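Local coordinates for TATA-box-binding protein (Sulfolobus acidocaldarius, PDB 1MP9) that probably binds the TATA box of archaeal promoters as a general transcription factor, helping to activate genes transcribed by RNA polymerase, at residues Q26-Y31 with S61-S66. Sequence-based numbering, arbitrary orientation.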
# COMPACT_ATOMS: atom_id res chain seq x y z
N GLN A 26 -22.10 -5.01 26.03
CA GLN A 26 -22.08 -5.77 27.29
C GLN A 26 -20.73 -6.47 27.44
O GLN A 26 -20.11 -6.88 26.45
CB GLN A 26 -23.16 -6.83 27.30
CG GLN A 26 -22.99 -7.80 26.18
CD GLN A 26 -23.97 -8.92 26.24
OE1 GLN A 26 -24.01 -9.66 27.22
NE2 GLN A 26 -24.79 -9.06 25.20
N THR A 27 -20.29 -6.62 28.67
CA THR A 27 -19.03 -7.30 28.96
C THR A 27 -19.31 -8.80 28.90
O THR A 27 -20.41 -9.25 29.25
CB THR A 27 -18.52 -6.88 30.32
OG1 THR A 27 -18.21 -5.47 30.25
CG2 THR A 27 -17.28 -7.67 30.72
N LEU A 28 -18.34 -9.57 28.41
CA LEU A 28 -18.54 -11.00 28.25
C LEU A 28 -17.45 -11.80 28.92
O LEU A 28 -16.28 -11.42 28.91
CB LEU A 28 -18.57 -11.36 26.75
CG LEU A 28 -19.68 -10.89 25.79
CD1 LEU A 28 -19.21 -11.17 24.35
CD2 LEU A 28 -21.00 -11.61 26.06
N ASP A 29 -17.85 -12.92 29.51
CA ASP A 29 -16.93 -13.82 30.16
C ASP A 29 -16.62 -14.87 29.08
O ASP A 29 -17.43 -15.76 28.81
CB ASP A 29 -17.60 -14.47 31.39
CG ASP A 29 -16.71 -15.49 32.08
OD1 ASP A 29 -15.91 -16.17 31.40
OD2 ASP A 29 -16.83 -15.65 33.31
N LEU A 30 -15.46 -14.73 28.45
CA LEU A 30 -15.05 -15.64 27.37
C LEU A 30 -14.77 -17.06 27.84
O LEU A 30 -14.98 -18.03 27.09
CB LEU A 30 -13.84 -15.04 26.61
CG LEU A 30 -14.18 -13.66 26.04
CD1 LEU A 30 -12.95 -13.10 25.32
CD2 LEU A 30 -15.37 -13.72 25.06
N TYR A 31 -14.30 -17.22 29.08
CA TYR A 31 -14.07 -18.57 29.58
C TYR A 31 -15.42 -19.29 29.61
O TYR A 31 -15.57 -20.45 29.17
CB TYR A 31 -13.49 -18.55 31.01
CG TYR A 31 -12.09 -17.98 31.12
CD1 TYR A 31 -11.89 -16.68 31.57
CD2 TYR A 31 -10.95 -18.75 30.80
CE1 TYR A 31 -10.60 -16.15 31.70
CE2 TYR A 31 -9.65 -18.23 30.93
CZ TYR A 31 -9.50 -16.94 31.38
OH TYR A 31 -8.25 -16.42 31.57
N SER A 61 -15.41 -15.20 13.41
CA SER A 61 -15.86 -14.15 14.31
C SER A 61 -14.92 -14.16 15.50
O SER A 61 -14.65 -15.21 16.07
CB SER A 61 -17.29 -14.44 14.77
OG SER A 61 -17.77 -13.35 15.55
N LEU A 62 -14.39 -13.00 15.84
CA LEU A 62 -13.49 -12.89 17.00
C LEU A 62 -14.30 -12.11 18.02
O LEU A 62 -14.70 -10.97 17.74
CB LEU A 62 -12.21 -12.12 16.62
CG LEU A 62 -11.51 -12.69 15.38
CD1 LEU A 62 -10.35 -11.80 15.00
CD2 LEU A 62 -11.00 -14.12 15.67
N ILE A 63 -14.52 -12.72 19.19
CA ILE A 63 -15.34 -12.12 20.24
C ILE A 63 -14.51 -11.67 21.44
O ILE A 63 -13.84 -12.47 22.09
CB ILE A 63 -16.45 -13.14 20.66
CG1 ILE A 63 -17.29 -13.49 19.43
CG2 ILE A 63 -17.39 -12.53 21.71
CD1 ILE A 63 -18.25 -14.67 19.64
N PHE A 64 -14.56 -10.38 21.72
CA PHE A 64 -13.79 -9.84 22.83
C PHE A 64 -14.59 -9.60 24.10
O PHE A 64 -15.82 -9.48 24.06
CB PHE A 64 -13.09 -8.56 22.37
CG PHE A 64 -12.17 -8.77 21.21
CD1 PHE A 64 -12.68 -8.73 19.89
CD2 PHE A 64 -10.83 -9.12 21.41
CE1 PHE A 64 -11.84 -9.04 18.79
CE2 PHE A 64 -10.00 -9.43 20.33
CZ PHE A 64 -10.50 -9.40 19.02
N LYS A 65 -13.90 -9.57 25.24
CA LYS A 65 -14.56 -9.36 26.54
C LYS A 65 -15.41 -8.10 26.56
O LYS A 65 -16.41 -8.04 27.26
CB LYS A 65 -13.52 -9.26 27.66
CG LYS A 65 -12.70 -10.52 27.84
CD LYS A 65 -11.77 -10.45 29.04
CE LYS A 65 -10.70 -9.38 28.88
NZ LYS A 65 -9.69 -9.45 29.98
N SER A 66 -15.03 -7.10 25.79
CA SER A 66 -15.78 -5.84 25.74
C SER A 66 -17.12 -5.98 25.03
O SER A 66 -17.89 -5.03 24.99
CB SER A 66 -14.97 -4.80 25.00
OG SER A 66 -14.86 -5.19 23.63
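The carbonyls of Lys65 and Ile63 are the flat groups that meet segment 26-31. Around Lys65 O, Thr27 CA lies almost in the carbonyl plane, Leu28 N slightly off one face, and the methyl Thr27 CG2 well off the other; at Ile63 O both Leu30 methyls stand off the same face, CD2 farther out than CD1. Lys65 O accepts the contact's one hydrogen bond from Leu28 N at 2.7 Å, with an N-H...O angle of 155° and the donor tilted 16° from the plane. Thr27 CA adds a CA-H...O contact to Lys65 O at 3.2 Å, and Thr27 CG2 is 3.6 Å from Lys65 O. The fork of Leu30 meets Ile63 O with CD1 at 3.4 Å and CD2 at 3.6 Å. With CG beside the backbone N (chi1 -58°), Leu30 reaches across to the backbone of Ile63 in strand 59-63; its CD1 also touches Lys65 CG at 3.6 Å, and its side chain rests on Leu50. The methyls Leu28 CD1 and Ile63 CG2, 3.5 Å apart, are closer than van der Waals separation, suggesting locally dense packing. With an alanine in place of Leu30, Ile63 O and Lys65 CG would probably lose this apolar cover and a gap open beside Leu50. Asp29 OD1 caps helix 30-36 at Ala32 N. Phe64 points its CB away and touches Val70; by sequence it probably corresponds to a phenylalanine that TATA-binding proteins insert between DNA bases. One backbone bond, carbonyl oxygens lined by aliphatic carbons and a tight methyl pair thus join the helix entry to the turn between strands 59-63 and 68-72 in the first repeat, probably with little dependence on side-chain charge.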